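Local coordinates for GGDEF family protein (Vibrio cholerae, PDB 5GZS) that is a diguanylate cyclase, probably making cyclic di-GMP, whose periplasmic portion binds arginine in one of two solute-binding-protein-like modules, at residues A[303-314]-A[406-417]. Numbering follows the deposited sequence.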
# COMPACT_ATOMS: atom_id res chain seq x y z
N TYR A 303 21.97 10.54 -14.21
CA TYR A 303 22.04 9.40 -13.32
C TYR A 303 21.14 9.69 -12.14
O TYR A 303 21.04 10.85 -11.73
CB TYR A 303 23.47 9.16 -12.85
CG TYR A 303 24.44 8.67 -13.91
CD1 TYR A 303 24.09 7.65 -14.79
CD2 TYR A 303 25.70 9.22 -14.03
CE1 TYR A 303 24.99 7.19 -15.74
CE2 TYR A 303 26.60 8.78 -14.96
CZ TYR A 303 26.25 7.76 -15.82
OH TYR A 303 27.15 7.31 -16.77
N PHE A 304 20.51 8.67 -11.56
CA PHE A 304 19.48 8.89 -10.54
C PHE A 304 19.70 8.11 -9.26
O PHE A 304 19.94 6.91 -9.30
CB PHE A 304 18.10 8.53 -11.09
CG PHE A 304 17.66 9.39 -12.25
CD1 PHE A 304 17.04 10.60 -12.02
CD2 PHE A 304 17.84 8.97 -13.56
CE1 PHE A 304 16.63 11.40 -13.08
CE2 PHE A 304 17.43 9.76 -14.63
CZ PHE A 304 16.83 10.98 -14.38
N SER A 305 19.60 8.77 -8.11
CA SER A 305 19.58 8.06 -6.84
C SER A 305 18.28 7.29 -6.79
O SER A 305 17.40 7.57 -7.60
CB SER A 305 19.61 9.01 -5.65
OG SER A 305 18.31 9.56 -5.44
N GLU A 306 18.16 6.36 -5.84
CA GLU A 306 16.88 5.72 -5.54
C GLU A 306 15.90 6.80 -5.15
O GLU A 306 16.33 7.88 -4.77
CB GLU A 306 17.02 4.69 -4.41
CG GLU A 306 17.73 3.39 -4.80
CD GLU A 306 17.90 2.45 -3.62
OE1 GLU A 306 17.30 2.75 -2.55
OE2 GLU A 306 18.62 1.42 -3.74
N SER A 307 14.60 6.51 -5.24
CA SER A 307 13.57 7.50 -4.88
C SER A 307 13.62 7.84 -3.39
O SER A 307 14.11 7.06 -2.61
CB SER A 307 12.18 6.98 -5.23
OG SER A 307 12.19 6.31 -6.47
N TYR A 308 13.13 9.02 -3.01
CA TYR A 308 13.07 9.38 -1.60
C TYR A 308 11.72 9.98 -1.24
O TYR A 308 11.47 10.34 -0.09
CB TYR A 308 14.19 10.36 -1.23
CG TYR A 308 14.16 11.71 -1.93
CD1 TYR A 308 13.45 12.78 -1.39
CD2 TYR A 308 14.85 11.91 -3.11
CE1 TYR A 308 13.42 14.01 -2.02
CE2 TYR A 308 14.83 13.15 -3.75
CZ TYR A 308 14.12 14.19 -3.20
OH TYR A 308 14.10 15.41 -3.83
N TYR A 309 10.85 10.09 -2.24
CA TYR A 309 9.50 10.56 -2.01
C TYR A 309 8.59 10.03 -3.12
O TYR A 309 9.06 9.73 -4.23
CB TYR A 309 9.44 12.09 -1.97
CG TYR A 309 8.06 12.61 -1.67
CD1 TYR A 309 7.52 12.50 -0.41
CD2 TYR A 309 7.28 13.16 -2.67
CE1 TYR A 309 6.23 12.94 -0.14
CE2 TYR A 309 6.00 13.62 -2.42
CZ TYR A 309 5.48 13.50 -1.16
OH TYR A 309 4.21 13.95 -0.92
N HIS A 310 7.31 9.87 -2.81
CA HIS A 310 6.38 9.35 -3.81
C HIS A 310 5.10 10.15 -3.89
O HIS A 310 4.13 9.84 -3.21
CB HIS A 310 6.06 7.91 -3.52
CG HIS A 310 7.28 7.08 -3.32
ND1 HIS A 310 7.89 6.39 -4.35
CD2 HIS A 310 8.02 6.84 -2.21
CE1 HIS A 310 8.95 5.75 -3.87
NE2 HIS A 310 9.04 6.00 -2.58
N PRO A 311 5.12 11.19 -4.74
CA PRO A 311 4.02 12.14 -4.91
C PRO A 311 2.77 11.46 -5.38
O PRO A 311 2.84 10.44 -6.09
CB PRO A 311 4.54 13.10 -5.98
CG PRO A 311 6.02 12.90 -5.98
CD PRO A 311 6.24 11.49 -5.65
N GLN A 312 1.64 12.05 -4.99
CA GLN A 312 0.31 11.57 -5.34
C GLN A 312 -0.33 12.42 -6.44
O GLN A 312 -0.75 13.55 -6.20
CB GLN A 312 -0.55 11.57 -4.10
CG GLN A 312 0.03 10.75 -2.98
CD GLN A 312 0.17 9.30 -3.38
OE1 GLN A 312 -0.78 8.67 -3.85
NE2 GLN A 312 1.38 8.76 -3.22
N ALA A 313 -0.40 11.89 -7.66
CA ALA A 313 -1.03 12.66 -8.74
C ALA A 313 -2.53 12.71 -8.55
O ALA A 313 -3.18 11.67 -8.39
CB ALA A 313 -0.71 12.07 -10.10
N ILE A 314 -3.08 13.91 -8.57
CA ILE A 314 -4.53 14.03 -8.49
C ILE A 314 -5.09 14.97 -9.55
O ILE A 314 -4.36 15.66 -10.27
CB ILE A 314 -4.96 14.50 -7.10
CG1 ILE A 314 -4.28 15.82 -6.74
CG2 ILE A 314 -4.63 13.46 -6.07
CD1 ILE A 314 -4.75 16.40 -5.42
N GLY A 406 -9.54 10.63 -6.77
CA GLY A 406 -8.41 10.60 -5.88
C GLY A 406 -7.07 10.43 -6.57
O GLY A 406 -6.88 10.71 -7.72
N SER A 407 -6.12 9.97 -5.80
CA SER A 407 -4.78 9.69 -6.26
C SER A 407 -4.90 8.66 -7.34
O SER A 407 -5.12 7.49 -7.05
CB SER A 407 -3.87 9.17 -5.15
OG SER A 407 -3.63 10.17 -4.18
N PHE A 408 -4.79 9.09 -8.58
CA PHE A 408 -4.88 8.18 -9.70
C PHE A 408 -3.52 7.64 -10.08
O PHE A 408 -3.44 6.80 -10.97
CB PHE A 408 -5.52 8.88 -10.90
CG PHE A 408 -4.70 9.99 -11.46
CD1 PHE A 408 -4.75 11.27 -10.90
CD2 PHE A 408 -3.88 9.78 -12.55
CE1 PHE A 408 -4.00 12.30 -11.41
CE2 PHE A 408 -3.12 10.80 -13.08
CZ PHE A 408 -3.18 12.07 -12.51
N TYR A 409 -2.47 8.12 -9.42
CA TYR A 409 -1.10 7.62 -9.66
C TYR A 409 -0.07 8.03 -8.59
O TYR A 409 -0.06 9.16 -8.11
CB TYR A 409 -0.59 8.08 -11.02
CG TYR A 409 0.56 7.25 -11.55
CD1 TYR A 409 0.32 6.12 -12.31
CD2 TYR A 409 1.88 7.62 -11.31
CE1 TYR A 409 1.37 5.36 -12.81
CE2 TYR A 409 2.95 6.86 -11.80
CZ TYR A 409 2.68 5.72 -12.55
OH TYR A 409 3.71 4.95 -13.05
N GLN A 410 0.80 7.08 -8.24
CA GLN A 410 1.93 7.38 -7.38
C GLN A 410 3.25 7.25 -8.16
O GLN A 410 3.58 6.17 -8.67
CB GLN A 410 1.93 6.46 -6.16
CG GLN A 410 3.07 6.78 -5.20
CD GLN A 410 2.98 5.99 -3.91
OE1 GLN A 410 2.08 6.21 -3.08
NE2 GLN A 410 3.92 5.06 -3.72
N TYR A 411 4.01 8.34 -8.24
CA TYR A 411 5.29 8.31 -8.96
C TYR A 411 6.49 8.59 -8.04
O TYR A 411 6.36 8.64 -6.81
CB TYR A 411 5.26 9.29 -10.14
CG TYR A 411 5.06 10.76 -9.81
CD1 TYR A 411 3.80 11.26 -9.54
CD2 TYR A 411 6.13 11.65 -9.82
CE1 TYR A 411 3.61 12.61 -9.25
CE2 TYR A 411 5.95 13.00 -9.53
CZ TYR A 411 4.68 13.47 -9.25
OH TYR A 411 4.48 14.79 -8.96
N ASP A 412 7.66 8.77 -8.64
CA ASP A 412 8.90 8.81 -7.87
C ASP A 412 9.68 10.12 -7.97
O ASP A 412 9.80 10.72 -9.02
CB ASP A 412 9.80 7.66 -8.31
CG ASP A 412 9.24 6.31 -7.92
OD1 ASP A 412 8.93 6.12 -6.72
OD2 ASP A 412 9.09 5.44 -8.81
N ILE A 413 10.22 10.55 -6.84
CA ILE A 413 11.12 11.67 -6.84
C ILE A 413 12.50 11.16 -6.43
O ILE A 413 12.62 10.40 -5.45
CB ILE A 413 10.59 12.78 -5.91
CG1 ILE A 413 9.51 13.58 -6.63
CG2 ILE A 413 11.69 13.72 -5.47
CD1 ILE A 413 9.01 14.75 -5.81
N ALA A 414 13.53 11.53 -7.20
CA ALA A 414 14.93 11.17 -6.92
C ALA A 414 15.83 12.38 -7.02
O ALA A 414 15.38 13.47 -7.40
CB ALA A 414 15.41 10.11 -7.88
N ILE A 415 17.10 12.16 -6.69
CA ILE A 415 18.16 13.11 -7.00
C ILE A 415 18.77 12.74 -8.33
O ILE A 415 19.05 11.56 -8.59
CB ILE A 415 19.29 13.11 -5.95
CG1 ILE A 415 18.75 13.26 -4.53
CG2 ILE A 415 20.29 14.20 -6.25
CD1 ILE A 415 19.85 13.19 -3.50
N GLY A 416 18.98 13.74 -9.18
CA GLY A 416 19.59 13.54 -10.49
C GLY A 416 21.03 13.98 -10.43
O GLY A 416 21.35 14.94 -9.72
N PHE A 417 21.91 13.29 -11.15
CA PHE A 417 23.34 13.65 -11.14
C PHE A 417 23.79 13.76 -12.55
O PHE A 417 23.28 13.03 -13.41
CB PHE A 417 24.21 12.61 -10.41
CG PHE A 417 23.83 12.37 -8.98
CD1 PHE A 417 22.77 11.54 -8.66
CD2 PHE A 417 24.54 12.97 -7.95
CE1 PHE A 417 22.42 11.31 -7.34
CE2 PHE A 417 24.21 12.74 -6.62
CZ PHE A 417 23.14 11.91 -6.31
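Tyr-411 and Pro-311 meet because the tyrosine's chi1 of 62° sets CG between its backbone N and carbonyl carbon, bringing one ring face against the proline. Pro-311 CB then sits 3.7 Å from the centroid of the Tyr-411 ring and 29° off its normal, a CH-pi contact over the face. These residues belong to the two antiparallel connecting segments between the lobes of a family 3 solute-binding fold, consistent with a hinge: Phe-304 and Gly-416 lie in one five-stranded sheet, Gln-312 and Gln-410 in another, and both segments run between the two lobes side by side. The bound arginine is lined by residues of the other module, away from this contact.

Regular strand pairing lapses midway, yet bonding persists. Tyr-308 N donates to Ile-413 O at 2.8 Å, and Tyr-411 N to Pro-311 O. Next to the Phe-304/Gly-416 pair, a side chain replaces a backbone acceptor: Ile-415 N donates to Ser-305 OG at 3.1 Å, while that hydroxyl donates to Glu-306 O.

Ile-413 is wedged between neighbours, its CG2 3.4 Å from Tyr-308 CZ and its CD1 3.5 Å from Pro-311 CG. The Tyr-308 hydroxyl bonds to Ser-249. Near the second sheet, Phe-408 lays one ring face over Ala-313 CB, with CZ 3.5 Å from that methyl, and Leu-348 and Met-352 of helix 344-352 also touch this side chain. Gln-312 bends at chi2, and its NE2 donates to Gln-410 OE1 at 2.6 Å, the two amide planes standing 86° apart.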